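Local coordinates for protein Cfl (Pectobacterium brasiliense, PDB 7A9J) that is a coronafacic acid ligase of the ATP-dependent AMP-binding enzyme family, which probably activates carboxylic acids as acyl adenylates for amide formation, at residues L55-I60 with L85-Y90; D73-H78 with S120-G125; W147-K152 with H161-I166. The protein carries 1 engineered substitution. All blocks are in the same frame, centred on the assembly; numbering follows the deposited sequence. Where two conformers were deposited one is given.

Contact 1. Residues L55-I60 with L85-Y90; sequences LLIQRI and LIATYY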
loop_
_atom_site.group_PDB
_atom_site.type_symbol
_atom_site.label_atom_id
_atom_site.label_comp_id
_atom_site.label_asym_id
_atom_site.label_seq_id
_atom_site.Cartn_x
_atom_site.Cartn_y
_atom_site.Cartn_z
ATOM N N LEU A 55 5.974 -11.880 25.401
ATOM C CA LEU A 55 7.122 -12.608 25.942
ATOM C C LEU A 55 8.210 -12.765 24.895
ATOM O O LEU A 55 9.383 -12.556 25.207
ATOM C CB LEU A 55 6.718 -13.980 26.470
ATOM C CG LEU A 55 5.801 -13.916 27.689
ATOM C CD1 LEU A 55 5.725 -15.318 28.215
ATOM C CD2 LEU A 55 6.367 -13.007 28.757
ATOM N N LEU A 56 7.831 -13.081 23.645
ATOM C CA LEU A 56 8.811 -13.210 22.554
ATOM C C LEU A 56 9.528 -11.878 22.280
ATOM O O LEU A 56 10.763 -11.829 22.141
ATOM C CB LEU A 56 8.106 -13.686 21.273
ATOM C CG LEU A 56 8.923 -13.756 19.976
ATOM C CD1 LEU A 56 10.106 -14.711 20.245
ATOM C CD2 LEU A 56 8.037 -14.304 18.871
ATOM N N ILE A 57 8.759 -10.785 22.258
ATOM C CA ILE A 57 9.330 -9.452 22.067
ATOM C C ILE A 57 10.354 -9.160 23.142
ATOM O O ILE A 57 11.447 -8.625 22.869
ATOM C CB ILE A 57 8.214 -8.392 22.102
ATOM C CG1 ILE A 57 7.442 -8.458 20.806
ATOM C CG2 ILE A 57 8.844 -6.986 22.221
ATOM C CD1 ILE A 57 6.023 -7.864 20.936
ATOM N N GLN A 58 10.011 -9.490 24.386
ATOM C CA GLN A 58 10.936 -9.257 25.489
ATOM C C GLN A 58 12.217 -10.062 25.333
ATOM O O GLN A 58 13.304 -9.520 25.590
ATOM C CB GLN A 58 10.269 -9.549 26.848
ATOM C CG GLN A 58 9.164 -8.501 27.115
ATOM C CD GLN A 58 8.384 -8.826 28.408
ATOM O OE1 GLN A 58 8.462 -9.927 28.948
ATOM N NE2 GLN A 58 7.628 -7.863 28.875
ATOM N N ARG A 59 12.114 -11.363 24.943
ATOM C CA ARG A 59 13.316 -12.179 24.752
ATOM C C ARG A 59 14.200 -11.605 23.628
ATOM O O ARG A 59 15.448 -11.550 23.781
ATOM C CB ARG A 59 12.948 -13.634 24.454
ATOM C CG ARG A 59 12.467 -14.423 25.678
ATOM C CD ARG A 59 12.475 -15.924 25.397
ATOM N NE ARG A 59 12.333 -16.629 26.677
ATOM C CZ ARG A 59 13.153 -17.546 27.160
ATOM N NH1 ARG A 59 12.871 -18.089 28.337
ATOM N NH2 ARG A 59 14.225 -17.947 26.482
ATOM N N ILE A 60 13.575 -11.143 22.540
ATOM C CA ILE A 60 14.356 -10.580 21.438
ATOM C C ILE A 60 15.074 -9.324 21.917
ATOM O O ILE A 60 16.288 -9.171 21.719
ATOM C CB ILE A 60 13.490 -10.286 20.196
ATOM C CG1 ILE A 60 12.869 -11.564 19.599
ATOM C CG2 ILE A 60 14.385 -9.604 19.117
ATOM C CD1 ILE A 60 11.575 -11.249 18.726
ATOM N N LEU A 85 8.766 -11.485 12.533
ATOM C CA LEU A 85 8.936 -10.158 11.945
ATOM C C LEU A 85 8.245 -9.116 12.816
ATOM O O LEU A 85 8.854 -8.097 13.181
ATOM C CB LEU A 85 8.380 -10.145 10.496
ATOM C CG LEU A 85 8.455 -8.782 9.781
ATOM C CD1 LEU A 85 9.864 -8.144 9.961
ATOM C CD2 LEU A 85 8.144 -9.004 8.293
ATOM N N ILE A 86 6.987 -9.361 13.195
ATOM C CA ILE A 86 6.303 -8.347 13.998
ATOM C C ILE A 86 6.901 -8.295 15.407
ATOM O O ILE A 86 7.035 -7.207 15.993
ATOM C CB ILE A 86 4.780 -8.594 13.989
ATOM C CG1 ILE A 86 4.045 -7.487 14.805
ATOM C CG2 ILE A 86 4.472 -10.025 14.487
ATOM C CD1 ILE A 86 4.302 -5.994 14.311
ATOM N N ALA A 87 7.354 -9.435 15.945
ATOM C CA ALA A 87 8.013 -9.383 17.235
ATOM C C ALA A 87 9.288 -8.548 17.174
ATOM O O ALA A 87 9.610 -7.813 18.132
ATOM C CB ALA A 87 8.288 -10.812 17.701
ATOM N N THR A 88 10.038 -8.671 16.064
ATOM C CA THR A 88 11.298 -7.944 15.938
ATOM C C THR A 88 11.048 -6.456 15.816
ATOM O O THR A 88 11.769 -5.665 16.417
ATOM C CB THR A 88 12.059 -8.449 14.701
ATOM O OG1 THR A 88 12.455 -9.816 14.951
ATOM C CG2 THR A 88 13.308 -7.603 14.438
ATOM N N TYR A 89 10.019 -6.046 15.033
ATOM C CA TYR A 89 9.680 -4.619 15.022
ATOM C C TYR A 89 9.444 -4.108 16.443
ATOM O O TYR A 89 9.974 -3.066 16.832
ATOM C CB TYR A 89 8.406 -4.346 14.203
ATOM C CG TYR A 89 8.479 -4.577 12.756
ATOM C CD1 TYR A 89 9.670 -4.382 12.037
ATOM C CD2 TYR A 89 7.335 -4.951 12.071
ATOM C CE1 TYR A 89 9.691 -4.529 10.632
ATOM C CE2 TYR A 89 7.351 -5.139 10.682
ATOM C CZ TYR A 89 8.523 -4.915 9.969
ATOM O OH TYR A 89 8.564 -5.065 8.598
ATOM N N TYR A 90 8.637 -4.825 17.232
ATOM C CA TYR A 90 8.350 -4.332 18.564
ATOM C C TYR A 90 9.573 -4.375 19.479
ATOM O O TYR A 90 9.730 -3.509 20.369
ATOM C CB TYR A 90 7.263 -5.177 19.187
ATOM C CG TYR A 90 5.887 -4.712 18.755
ATOM C CD1 TYR A 90 5.435 -3.422 19.108
ATOM C CD2 TYR A 90 5.016 -5.574 18.106
ATOM C CE1 TYR A 90 4.116 -3.006 18.783
ATOM C CE2 TYR A 90 3.713 -5.170 17.783
ATOM C CZ TYR A 90 3.287 -3.887 18.145
ATOM O OH TYR A 90 2.009 -3.491 17.843
#

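Contact 2. Residues D73-H78 with S120-G125; sequences DRISIH and SCAYIG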
loop_
_atom_site.group_PDB
_atom_site.type_symbol
_atom_site.label_atom_id
_atom_site.label_comp_id
_atom_site.label_asym_id
_atom_site.label_seq_id
_atom_site.Cartn_x
_atom_site.Cartn_y
_atom_site.Cartn_z
ATOM N N ASP A 73 21.218 2.306 17.393
ATOM C CA ASP A 73 21.789 1.410 16.396
ATOM C C ASP A 73 20.739 1.058 15.343
ATOM O O ASP A 73 19.556 0.916 15.646
ATOM C CB ASP A 73 22.291 0.114 17.053
ATOM C CG ASP A 73 23.528 0.318 17.924
ATOM O OD1 ASP A 73 24.186 1.386 17.863
ATOM O OD2 ASP A 73 23.845 -0.618 18.686
ATOM N N ARG A 74 21.186 0.844 14.114
ATOM C CA ARG A 74 20.280 0.578 12.998
ATOM C C ARG A 74 20.340 -0.904 12.653
ATOM O O ARG A 74 21.411 -1.470 12.484
ATOM C CB ARG A 74 20.624 1.472 11.796
ATOM C CG ARG A 74 20.592 2.937 12.272
ATOM C CD ARG A 74 20.854 3.858 11.181
ATOM N NE ARG A 74 20.802 5.250 11.579
ATOM C CZ ARG A 74 21.057 6.243 10.728
ATOM N NH1 ARG A 74 21.382 5.946 9.472
ATOM N NH2 ARG A 74 21.013 7.515 11.118
ATOM N N ILE A 75 19.173 -1.526 12.543
ATOM C CA ILE A 75 19.057 -2.939 12.250
ATOM C C ILE A 75 18.301 -3.099 10.938
ATOM O O ILE A 75 17.142 -2.678 10.837
ATOM C CB ILE A 75 18.296 -3.674 13.358
ATOM C CG1 ILE A 75 18.914 -3.360 14.711
ATOM C CG2 ILE A 75 18.306 -5.195 13.052
ATOM C CD1 ILE A 75 18.312 -4.263 15.802
ATOM N N SER A 76 18.949 -3.709 9.938
ATOM C CA SER A 76 18.262 -4.044 8.684
ATOM C C SER A 76 17.462 -5.324 8.883
ATOM O O SER A 76 17.963 -6.281 9.467
ATOM C CB SER A 76 19.270 -4.230 7.555
ATOM O OG SER A 76 19.768 -2.981 7.143
ATOM N N ILE A 77 16.215 -5.335 8.413
ATOM C CA ILE A 77 15.310 -6.454 8.625
ATOM C C ILE A 77 14.868 -6.939 7.256
ATOM O O ILE A 77 14.451 -6.140 6.401
ATOM C CB ILE A 77 14.088 -6.053 9.477
ATOM C CG1 ILE A 77 14.549 -5.531 10.842
ATOM C CG2 ILE A 77 13.228 -7.285 9.716
ATOM C CD1 ILE A 77 13.402 -5.110 11.751
ATOM N N HIS A 78 14.916 -8.232 7.065
ATOM C CA HIS A 78 14.831 -8.702 5.678
ATOM C C HIS A 78 14.178 -10.088 5.742
ATOM O O HIS A 78 14.856 -11.101 5.747
ATOM C CB HIS A 78 16.231 -8.717 5.065
ATOM C CG HIS A 78 16.299 -9.079 3.605
ATOM N ND1 HIS A 78 17.294 -9.910 3.111
ATOM C CD2 HIS A 78 15.605 -8.637 2.518
ATOM C CE1 HIS A 78 17.167 -10.014 1.799
ATOM N NE2 HIS A 78 16.182 -9.222 1.407
ATOM N N SER A 120 23.587 0.380 8.793
ATOM C CA SER A 120 23.135 -0.626 9.736
ATOM C C SER A 120 24.316 -1.310 10.399
ATOM O O SER A 120 25.340 -1.581 9.764
ATOM C CB SER A 120 22.244 -1.660 9.048
ATOM O OG SER A 120 21.004 -1.067 8.656
ATOM N N CYS A 121 24.197 -1.589 11.692
ATOM C CA CYS A 121 25.204 -2.423 12.327
ATOM C C CYS A 121 24.698 -3.818 12.672
ATOM O O CYS A 121 25.463 -4.630 13.217
ATOM C CB CYS A 121 25.769 -1.736 13.576
ATOM S SG CYS A 121 24.590 -1.663 14.906
ATOM N N ALA A 122 23.446 -4.134 12.361
ATOM C CA ALA A 122 22.984 -5.502 12.517
ATOM C C ALA A 122 21.980 -5.823 11.418
ATOM O O ALA A 122 21.363 -4.927 10.843
ATOM C CB ALA A 122 22.364 -5.736 13.908
ATOM N N TYR A 123 21.807 -7.124 11.153
ATOM C CA TYR A 123 20.841 -7.609 10.166
ATOM C C TYR A 123 20.054 -8.769 10.792
ATOM O O TYR A 123 20.639 -9.624 11.461
ATOM C CB TYR A 123 21.610 -8.058 8.904
ATOM C CG TYR A 123 20.837 -8.883 7.926
ATOM C CD1 TYR A 123 20.652 -10.259 8.139
ATOM C CD2 TYR A 123 20.333 -8.320 6.766
ATOM C CE1 TYR A 123 19.965 -11.048 7.226
ATOM C CE2 TYR A 123 19.626 -9.090 5.832
ATOM C CZ TYR A 123 19.430 -10.429 6.062
ATOM O OH TYR A 123 18.776 -11.273 5.180
ATOM N N ILE A 124 18.725 -8.776 10.600
ATOM C CA ILE A 124 17.867 -9.907 10.970
ATOM C C ILE A 124 17.077 -10.329 9.736
ATOM O O ILE A 124 16.376 -9.508 9.132
ATOM C CB ILE A 124 16.915 -9.552 12.117
ATOM C CG1 ILE A 124 17.703 -9.220 13.387
ATOM C CG2 ILE A 124 15.982 -10.746 12.485
ATOM C CD1 ILE A 124 16.809 -8.625 14.509
ATOM N N GLY A 125 17.208 -11.584 9.345
ATOM C CA GLY A 125 16.544 -12.071 8.155
ATOM C C GLY A 125 16.072 -13.498 8.347
ATOM O O GLY A 125 16.355 -14.143 9.368
#

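Contact 3. Residues W147-K152 with H161-I166; sequences WVIDLK and HNWEEI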
loop_
_atom_site.group_PDB
_atom_site.type_symbol
_atom_site.label_atom_id
_atom_site.label_comp_id
_atom_site.label_asym_id
_atom_site.label_seq_id
_atom_site.Cartn_x
_atom_site.Cartn_y
_atom_site.Cartn_z
ATOM N N TRP A 147 21.648 -12.175 12.282
ATOM C CA TRP A 147 20.845 -13.296 12.753
ATOM C C TRP A 147 19.909 -13.765 11.646
ATOM O O TRP A 147 19.302 -12.933 10.943
ATOM C CB TRP A 147 20.000 -12.899 13.967
ATOM C CG TRP A 147 20.741 -12.574 15.266
ATOM C CD1 TRP A 147 21.162 -13.464 16.225
ATOM C CD2 TRP A 147 21.056 -11.264 15.772
ATOM N NE1 TRP A 147 21.757 -12.791 17.283
ATOM C CE2 TRP A 147 21.681 -11.444 17.039
ATOM C CE3 TRP A 147 20.879 -9.969 15.283
ATOM C CZ2 TRP A 147 22.147 -10.380 17.795
ATOM C CZ3 TRP A 147 21.311 -8.907 16.033
ATOM C CH2 TRP A 147 21.933 -9.124 17.308
ATOM N N VAL A 148 19.795 -15.081 11.488
ATOM C CA VAL A 148 19.072 -15.703 10.369
ATOM C C VAL A 148 18.191 -16.807 10.947
ATOM O O VAL A 148 18.695 -17.731 11.615
ATOM C CB VAL A 148 20.024 -16.302 9.332
ATOM C CG1 VAL A 148 19.242 -16.993 8.188
ATOM C CG2 VAL A 148 21.008 -15.268 8.849
ATOM N N ILE A 149 16.894 -16.720 10.684
ATOM C CA ILE A 149 15.995 -17.805 11.057
ATOM C C ILE A 149 16.309 -19.007 10.195
ATOM O O ILE A 149 16.394 -18.900 8.959
ATOM C CB ILE A 149 14.534 -17.358 10.865
ATOM C CG1 ILE A 149 14.247 -16.128 11.717
ATOM C CG2 ILE A 149 13.591 -18.531 11.186
ATOM C CD1 ILE A 149 12.811 -15.538 11.493
ATOM N N ASP A 150 16.533 -20.161 10.845
ATOM C CA ASP A 150 16.866 -21.410 10.171
ATOM C C ASP A 150 18.198 -21.333 9.428
ATOM O O ASP A 150 18.390 -22.061 8.450
ATOM C CB ASP A 150 15.791 -21.861 9.175
ATOM C CG ASP A 150 14.421 -21.990 9.791
ATOM O OD1 ASP A 150 13.489 -21.317 9.285
ATOM O OD2 ASP A 150 14.272 -22.805 10.723
ATOM N N LEU A 151 19.146 -20.526 9.948
ATOM C CA LEU A 151 20.541 -20.608 9.512
ATOM C C LEU A 151 21.033 -22.049 9.457
ATOM O O LEU A 151 20.864 -22.815 10.420
ATOM C CB LEU A 151 21.410 -19.769 10.465
ATOM C CG LEU A 151 22.887 -19.642 10.087
ATOM C CD1 LEU A 151 22.950 -18.683 8.832
ATOM C CD2 LEU A 151 23.715 -19.091 11.227
ATOM N N LYS A 152 21.700 -22.435 8.356
ATOM C CA LYS A 152 22.347 -23.742 8.324
ATOM C C LYS A 152 23.533 -23.751 9.276
ATOM O O LYS A 152 24.247 -22.754 9.428
ATOM C CB LYS A 152 22.818 -24.091 6.901
ATOM C CG LYS A 152 21.679 -23.855 5.903
ATOM C CD LYS A 152 22.098 -24.213 4.465
ATOM C CE LYS A 152 21.095 -23.553 3.454
ATOM N NZ LYS A 152 21.301 -24.153 2.084
ATOM N N HIS A 161 24.799 -15.580 13.032
ATOM C CA HIS A 161 24.223 -16.304 14.156
ATOM C C HIS A 161 22.865 -16.867 13.771
ATOM O O HIS A 161 22.165 -16.333 12.905
ATOM C CB HIS A 161 24.073 -15.383 15.383
ATOM C CG HIS A 161 25.380 -14.872 15.889
ATOM N ND1 HIS A 161 26.138 -15.548 16.829
ATOM C CD2 HIS A 161 26.084 -13.764 15.555
ATOM C CE1 HIS A 161 27.252 -14.870 17.053
ATOM N NE2 HIS A 161 27.231 -13.770 16.313
ATOM N N ASN A 162 22.488 -17.951 14.428
ATOM C CA ASN A 162 21.126 -18.445 14.272
ATOM C C ASN A 162 20.173 -17.576 15.082
ATOM O O ASN A 162 20.506 -17.131 16.192
ATOM C CB ASN A 162 21.069 -19.900 14.762
ATOM C CG ASN A 162 19.763 -20.589 14.421
ATOM O OD1 ASN A 162 18.697 -20.220 14.933
ATOM N ND2 ASN A 162 19.838 -21.605 13.548
ATOM N N TRP A 163 18.962 -17.382 14.546
ATOM C CA TRP A 163 17.913 -16.625 15.227
ATOM C C TRP A 163 17.681 -17.129 16.655
ATOM O O TRP A 163 17.393 -16.335 17.562
ATOM C CB TRP A 163 16.603 -16.747 14.452
ATOM C CG TRP A 163 15.391 -16.338 15.204
ATOM C CD1 TRP A 163 14.490 -17.158 15.864
ATOM C CD2 TRP A 163 14.937 -15.007 15.390
ATOM N NE1 TRP A 163 13.512 -16.398 16.427
ATOM C CE2 TRP A 163 13.769 -15.073 16.190
ATOM C CE3 TRP A 163 15.403 -13.763 14.964
ATOM C CZ2 TRP A 163 13.057 -13.942 16.552
ATOM C CZ3 TRP A 163 14.655 -12.616 15.287
ATOM C CH2 TRP A 163 13.517 -12.720 16.107
ATOM N N GLU A 164 17.715 -18.444 16.840
ATOM C CA GLU A 164 17.473 -18.989 18.195
ATOM C C GLU A 164 18.386 -18.368 19.237
ATOM O O GLU A 164 18.033 -18.318 20.427
ATOM C CB GLU A 164 17.614 -20.489 18.174
ATOM C CG GLU A 164 16.689 -21.081 17.185
ATOM C CD GLU A 164 15.482 -21.753 17.772
ATOM O OE1 GLU A 164 15.262 -22.932 17.409
ATOM O OE2 GLU A 164 14.757 -21.115 18.574
ATOM N N GLU A 165 19.563 -17.896 18.818
ATOM C CA GLU A 165 20.480 -17.314 19.784
ATOM C C GLU A 165 19.921 -16.028 20.375
ATOM O O GLU A 165 20.160 -15.737 21.561
ATOM C CB GLU A 165 21.839 -17.053 19.144
ATOM C CG GLU A 165 22.575 -18.286 18.704
ATOM C CD GLU A 165 23.871 -17.947 17.961
ATOM O OE1 GLU A 165 24.683 -17.157 18.512
ATOM O OE2 GLU A 165 24.059 -18.459 16.820
ATOM N N ILE A 166 19.150 -15.272 19.592
ATOM C CA ILE A 166 18.662 -13.991 20.069
ATOM C C ILE A 166 17.531 -14.157 21.070
ATOM O O ILE A 166 17.182 -13.180 21.746
ATOM C CB ILE A 166 18.216 -13.101 18.878
ATOM C CG1 ILE A 166 18.426 -11.619 19.165
ATOM C CG2 ILE A 166 16.718 -13.296 18.534
ATOM C CD1 ILE A 166 18.101 -10.760 17.930
HETATM O O HOH W 1 16.222 -20.284 13.599
HETATM O O HOH W 2 22.589 -22.343 12.765
#

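Contact 1. Residues L55-I60 with L85-Y90
Leu56 opens the contact by laying its CD2 methyl on Ala87, 3.7 Å from CB. One residue on, Ile57 does most of the covering. Its CG1 sits 3.5 Å from the carbonyl oxygen Ala87 O, and Ile57 CD1 reaches Tyr90 CB at 3.4 Å. With CG1 anti to its own carbonyl carbon (chi1 -75°), this longer branch is carried across to the second helix, although the CA-CB bond does not aim there. The same methyl lies obliquely beside the Tyr90 ring, which also meets the rings of Phe28 and Phe247. These are two helices of the AMP-binding domain, 50-66 and 83-95, crossing at -59° with local axes 8.4 Å apart; the small Ala87 at the crossing brings the CA atoms of Ile57 and Ala87 within 5.0 Å. Beyond Ile57 the first helix meets its neighbour again one turn after Leu56. Here Ile60 points at the second helix and sets CD1 against Ala87 CB at 3.5 Å, tighter than usual for two methyl carbons; Leu56 and Ile60 meet this CB from directions roughly at right angles. Ile60 CD1 also lies 4.1 Å from Thr88 OG1, a hydroxyl hydrogen-bonded to Glu84 O within its own helix.

Contact 2. Residues D73-H78 with S120-G125
Strands 74-78 and 122-125 pair in parallel, their directions 21° apart, with Ile75, Ser76, Ile77 and His78 opposite Ala122, Tyr123, Ile124 and Gly125. Ile124 N gives Ser76 O a nearly straight 2.8 Å bond, while at the entrance Arg74 O takes Cys121 N at 2.9 Å and only weakly Ala122 N. On the face carrying Ser76, His78 and Tyr123 the side chains are joined by polar bonds. The hydroxyls Ser76 OG and Ser120 OG are 2.7 Å apart, and Ser120 OG also bonds Ser118 OG. Further along, His78 ND1 and Tyr123 OH hydrogen-bond over 2.9 Å, the oxygen arriving at the imidazole edge near its plane. The tyrosine has CG anti to its backbone N (chi1 166°), which sends the phenol along the sheet toward His78; the two rings meet rim to rim, planes 65° apart. On the other face Ile75 CG2 touches Ile124 CD1 at 4.0 Å. Helix 108-117 covers the Ser76 and Tyr123 face through Ile115, helix 83-95 lies over Ile77 and Ile124, and strand 98-101 pairs with the other edge of strand 74-78.

Contact 3. Residues W147-K152 with H161-I166
Trp147 and Ile166 make a CH-pi contact: Ile166 CD1 stands 3.7 Å from the centroid of the indole's six-membered ring, only 12° off its normal. Trp147 CD1 is 3.6 Å from His161 CB, and the imidazole is inclined to the five-membered ring by 40°, neither stacked nor edge-to-face. A second aromatic surface is Trp163, whose chi1 of 164° swings the indole away from its own backbone nitrogen to lie alongside Ile149. Ile149 CG1 lies over one face toward the rim, and Ile166 CG2 lies on the opposite face, so the ring is sandwiched by aliphatic groups. Leu151 CD2 packs on the backbone of His161.

Backbone hydrogen bonds fix the register. Val148 N donates to His161 O over 3.0 Å in the parallel pairing of strands 145-148 and 160-162, the latter an outermost strand of its five-stranded sheet. Val148 O has two donors on opposite faces of its carbonyl plane: Trp163 N, well above that plane, and Leu151 N, which closes a type II turn.

The passage from strand 160-162 into the short, weakly bonded helix 163-166 is a capping box. Asn162 OD1 accepts Glu164 N at 2.8 Å, in the carbonyl plane and on a lone pair, while Glu165 OE2 reciprocates by accepting Asn162 N from above its carboxylate plane. The other carboxylate oxygen, Glu165 OE1, takes His161 ND1 at 2.7 Å on its syn side but tilted out of the carboxylate plane, so both oxygens are engaged and the glutamate's rotation is restricted.

Two waters extend the cap amide to the turn. One joins Asn162 OD1 to Asp150 N, giving that oxygen a second donor. The other accepts from Asn162 ND2, 3.0 Å away, and donates to Leu151 O.

In the fold
From the N terminus, helix 50-66 leads to strand 74-78 and then helix 83-95, whose packing back on the first helix closes contact 1. Contact 2 opens inside that loop and closes later at strand 122-125, so these two cross. Contact 3 follows both in series, closing a short loop of eight residues. Contacts 2 and 3 share the five-stranded parallel sheet: Tyr123 O and Gly125 O probably accept hydrogen bonds from Trp147 N and Ile149 N. Contact 1 supplies helices against this sheet, with Thr88 CG2 packed 3.6 Å from Ile124 CD1. Trp163 links all three, its ring touching Ile60, Thr88 and Ile124.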